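Local coordinates for PbSGBP-B lipoprotein (Prevotella bryantii B14, PDB 6D2Y), which probably binds polysaccharides at the cell surface, as a glycan-binding lipoprotein belonging to a polysaccharide utilization locus, at residues Y90-D93 with H94-I97; M114-A117 with S118-I122. All coordinates share one frame; numbering follows the deposited sequence.

Overall arrangement
Both contacts are local chain reversals in the N-terminal part of this beta-sandwich protein. Contact 1 (90-97) comes first and leads into strand 95-99, an outermost strand of a three-stranded antiparallel sheet. Contact 2 (114-122) comes later in the chain and closes the hairpin of strands 111-116 and 121-129, within a mixed five-stranded sheet. The centres of contact 1 and contact 2 lie about 16 Å apart, and the two do not touch. I74, from the same sheet as M114 of contact 2, also packs across onto L96 of the three-stranded sheet. One reversal thus leads into an outermost strand, the other joins two neighbouring strands; both lie away from the magnesium site.

Contact 1 of 2, residues Y90-D93 with H94-I97; sequences YITD and HTLI
T92 and T95 face each other across a tight chain reversal that opens with an ST turn at T92 and brings the loop 90-93 back beside strand 95-99. The hydrogen bonds centre on T92 OG1. It accepts the backbone N-H of H94 at 3.2 Å (T92 OG1 to H94 N), the bond that defines the turn, and it pairs with T95 OG1 at 2.6 Å, where either hydroxyl could be the donor. Each hydroxyl is tucked over its own backbone, flanked by N and C (chi1 77° in T92, 62° in T95), which brings the two oxygens together on one side of the reversal while the side chains slant across each other.

Backbone pairing is sparse: a single bridge joins I91 to L96. T92 N bonds weakly to T95 O at 2.8 Å, badly bent at the hydrogen, and a long, weak bond runs from I97 N to Y90 O at 3.4 Å.

Apolar contact is made by I91 and L96, which run alongside each other in the same direction. L96 continues inward onto I74 and I77 of strand 74-79, while I91 also touches K72. D93 OD1 accepts a hydrogen bond from K72 N, tying the turn to the neighbouring loop. In the aliphatic pair, the gamma methyl I91 CG2 lies 3.7 Å from L96 CD1, and I91 CG1 is equally close to L96 CG.

Contact 2 of 2, residues M114-A117 with S118-I122; sequences MITA and SNDTI
I122, M114 and T116 carry most of the contact in this beta hairpin, whose loop is a type I turn from T116 to N119 followed by a G1 beta bulge, with N119 in the left-handed helical conformation (phi 62°).

I122 and the selenomethionine M114 form an antiparallel hydrogen-bonded pair: M114 N reaches I122 O at 2.9 Å along a nearly straight bond from above the carbonyl plane, whereas I122 N returns to M114 O at 2.8 Å within that carbonyl's plane. M114 CG rests against I122 O, but the chain bends at chi3 and carries the selenium off, leaving SE 4.4 Å from I122 CG2.

T116 works with both of its branches. Its methyl CG2 meets I122 CD1 at 3.7 Å, the two side chains crossing nearly at a right angle. With chi1 at 63°, the hydroxyl is swung into the loop, where OG1 pairs with S118 OG at 3.2 Å and weakly accepts D120 N. The T116 backbone closes the loop twice: T116 O takes N119 N at 3.1 Å from well above the carbonyl plane, and T116 N donates to D120 O at 3.2 Å.

P38, in the loop before strand 39-45, touches both T116 and I122. Strand 111-116 runs between strands 121-129 and 74-79: I115 bonds through its backbone to K75 and G76, and its side chain touches L78, while M114 rests on I74.

Contact 1 of 2, residues Y90-D93 with H94-I97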
loop_
_atom_site.group_PDB
_atom_site.type_symbol
_atom_site.label_atom_id
_atom_site.label_comp_id
_atom_site.label_asym_id
_atom_site.label_seq_id
_atom_site.Cartn_x
_atom_site.Cartn_y
_atom_site.Cartn_z
ATOM N N TYR A 90 35.629 -12.184 -25.910
ATOM C CA TYR A 90 35.665 -10.749 -25.653
ATOM C C TYR A 90 36.610 -10.418 -24.504
ATOM O O TYR A 90 36.358 -9.506 -23.712
ATOM C CB TYR A 90 34.265 -10.209 -25.375
ATOM C CG TYR A 90 33.339 -10.354 -26.557
ATOM C CD1 TYR A 90 33.594 -9.680 -27.742
ATOM C CD2 TYR A 90 32.212 -11.164 -26.491
ATOM C CE1 TYR A 90 32.758 -9.810 -28.831
ATOM C CE2 TYR A 90 31.367 -11.299 -27.576
ATOM C CZ TYR A 90 31.644 -10.620 -28.745
ATOM O OH TYR A 90 30.808 -10.752 -29.829
ATOM N N ILE A 91 37.717 -11.151 -24.403
ATOM C CA ILE A 91 38.727 -10.922 -23.371
ATOM C C ILE A 91 40.070 -10.787 -24.085
ATOM O O ILE A 91 40.746 -11.783 -24.367
ATOM C CB ILE A 91 38.769 -12.037 -22.323
ATOM C CG1 ILE A 91 37.398 -12.214 -21.669
ATOM C CG2 ILE A 91 39.819 -11.723 -21.268
ATOM C CD1 ILE A 91 37.331 -13.368 -20.697
ATOM N N THR A 92 40.463 -9.553 -24.386
ATOM C CA THR A 92 41.829 -9.295 -24.807
ATOM C C THR A 92 42.726 -9.231 -23.574
ATOM O O THR A 92 42.265 -9.312 -22.432
ATOM C CB THR A 92 41.916 -8.003 -25.617
ATOM O OG1 THR A 92 41.845 -6.875 -24.733
ATOM C CG2 THR A 92 40.780 -7.926 -26.628
ATOM N N ASP A 93 44.028 -9.083 -23.794
ATOM C CA ASP A 93 44.932 -8.997 -22.656
ATOM C C ASP A 93 44.945 -7.613 -22.022
ATOM O O ASP A 93 45.592 -7.427 -20.985
ATOM C CB ASP A 93 46.349 -9.402 -23.069
ATOM C CG ASP A 93 47.081 -10.147 -21.966
ATOM O OD1 ASP A 93 46.521 -11.141 -21.445
ATOM O OD2 ASP A 93 48.210 -9.746 -21.624
ATOM N N HIS A 94 44.234 -6.645 -22.602
ATOM C CA HIS A 94 44.107 -5.322 -22.019
ATOM C C HIS A 94 42.669 -4.901 -21.754
ATOM O O HIS A 94 42.458 -3.890 -21.074
ATOM C CB HIS A 94 44.780 -4.270 -22.913
ATOM C CG HIS A 94 46.236 -4.522 -23.146
ATOM N ND1 HIS A 94 47.127 -4.715 -22.112
ATOM C CD2 HIS A 94 46.959 -4.615 -24.288
ATOM C CE1 HIS A 94 48.335 -4.919 -22.607
ATOM N NE2 HIS A 94 48.261 -4.861 -23.924
ATOM N N THR A 95 41.682 -5.631 -22.272
ATOM C CA THR A 95 40.277 -5.346 -22.014
ATOM C C THR A 95 39.537 -6.648 -21.755
ATOM O O THR A 95 39.731 -7.636 -22.469
ATOM C CB THR A 95 39.609 -4.614 -23.186
ATOM O OG1 THR A 95 39.647 -5.445 -24.352
ATOM C CG2 THR A 95 40.304 -3.291 -23.475
ATOM N N LEU A 96 38.688 -6.637 -20.732
ATOM C CA LEU A 96 37.790 -7.744 -20.434
ATOM C C LEU A 96 36.399 -7.169 -20.220
ATOM O O LEU A 96 36.220 -6.263 -19.398
ATOM C CB LEU A 96 38.249 -8.530 -19.197
ATOM C CG LEU A 96 37.508 -9.817 -18.812
ATOM C CD1 LEU A 96 38.421 -10.718 -18.005
ATOM C CD2 LEU A 96 36.237 -9.548 -18.022
ATOM N N ILE A 97 35.422 -7.697 -20.953
ATOM C CA ILE A 97 34.037 -7.249 -20.874
ATOM C C ILE A 97 33.224 -8.365 -20.231
ATOM O O ILE A 97 33.158 -9.482 -20.759
ATOM C CB ILE A 97 33.485 -6.866 -22.256
ATOM C CG1 ILE A 97 34.270 -5.684 -22.825
ATOM C CG2 ILE A 97 32.001 -6.527 -22.170
ATOM C CD1 ILE A 97 33.875 -5.305 -24.238
#

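Contact 2 of 2, residues M114-A117 with S118-I122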
loop_
_atom_site.group_PDB
_atom_site.type_symbol
_atom_site.label_atom_id
_atom_site.label_comp_id
_atom_site.label_asym_id
_atom_site.label_seq_id
_atom_site.Cartn_x
_atom_site.Cartn_y
_atom_site.Cartn_z
HETATM N N MSE A 114 39.173 -11.665 -8.838
HETATM C CA MSE A 114 39.701 -12.273 -10.048
HETATM C C MSE A 114 40.500 -13.511 -9.686
HETATM O O MSE A 114 41.398 -13.445 -8.841
HETATM C CB MSE A 114 40.568 -11.285 -10.812
HETATM C CG MSE A 114 40.022 -9.880 -10.799
HETATM SE SE MSE A 114 41.337 -8.603 -11.425
HETATM C CE MSE A 114 40.587 -8.378 -13.164
ATOM N N ILE A 115 40.170 -14.640 -10.313
ATOM C CA ILE A 115 40.808 -15.919 -10.017
ATOM C C ILE A 115 41.630 -16.356 -11.223
ATOM O O ILE A 115 41.112 -16.456 -12.343
ATOM C CB ILE A 115 39.801 -17.015 -9.630
ATOM C CG1 ILE A 115 38.932 -16.611 -8.433
ATOM C CG2 ILE A 115 40.547 -18.289 -9.292
ATOM C CD1 ILE A 115 37.720 -17.501 -8.250
ATOM N N THR A 116 42.904 -16.637 -10.982
ATOM C CA THR A 116 43.805 -17.099 -12.020
ATOM C C THR A 116 43.674 -18.609 -12.203
ATOM O O THR A 116 42.880 -19.284 -11.539
ATOM C CB THR A 116 45.235 -16.709 -11.671
ATOM O OG1 THR A 116 45.620 -17.371 -10.460
ATOM C CG2 THR A 116 45.315 -15.206 -11.457
ATOM N N ALA A 117 44.474 -19.147 -13.127
ATOM C CA ALA A 117 44.457 -20.583 -13.381
ATOM C C ALA A 117 44.918 -21.374 -12.164
ATOM O O ALA A 117 44.431 -22.487 -11.925
ATOM C CB ALA A 117 45.330 -20.904 -14.593
ATOM N N SER A 118 45.840 -20.819 -11.382
ATOM C CA SER A 118 46.332 -21.469 -10.172
ATOM C C SER A 118 45.414 -21.261 -8.973
ATOM O O SER A 118 45.832 -21.530 -7.842
ATOM C CB SER A 118 47.743 -20.970 -9.846
ATOM O OG SER A 118 47.877 -19.586 -10.116
ATOM N N ASN A 119 44.186 -20.795 -9.200
ATOM C CA ASN A 119 43.191 -20.553 -8.157
ATOM C C ASN A 119 43.639 -19.494 -7.151
ATOM O O ASN A 119 43.160 -19.473 -6.013
ATOM C CB ASN A 119 42.815 -21.850 -7.430
ATOM C CG ASN A 119 41.324 -21.963 -7.172
ATOM O OD1 ASN A 119 40.528 -22.081 -8.105
ATOM N ND2 ASN A 119 40.938 -21.924 -5.902
ATOM N N ASP A 120 44.552 -18.611 -7.548
ATOM C CA ASP A 120 44.879 -17.455 -6.726
ATOM C C ASP A 120 43.767 -16.414 -6.823
ATOM O O ASP A 120 43.091 -16.292 -7.847
ATOM C CB ASP A 120 46.212 -16.843 -7.163
ATOM C CG ASP A 120 47.399 -17.751 -6.875
ATOM O OD1 ASP A 120 47.416 -18.392 -5.804
ATOM O OD2 ASP A 120 48.320 -17.816 -7.719
ATOM N N THR A 121 43.580 -15.660 -5.743
ATOM C CA THR A 121 42.512 -14.669 -5.645
ATOM C C THR A 121 43.116 -13.271 -5.613
ATOM O O THR A 121 43.967 -12.977 -4.767
ATOM C CB THR A 121 41.652 -14.904 -4.401
ATOM O OG1 THR A 121 41.026 -16.190 -4.484
ATOM C CG2 THR A 121 40.576 -13.836 -4.290
ATOM N N ILE A 122 42.668 -12.415 -6.527
ATOM C CA ILE A 122 43.134 -11.032 -6.603
ATOM C C ILE A 122 41.923 -10.111 -6.494
ATOM O O ILE A 122 41.132 -10.010 -7.443
ATOM C CB ILE A 122 43.921 -10.780 -7.897
ATOM C CG1 ILE A 122 45.277 -11.485 -7.839
ATOM C CG2 ILE A 122 44.126 -9.299 -8.115
ATOM C CD1 ILE A 122 45.391 -12.657 -8.779
#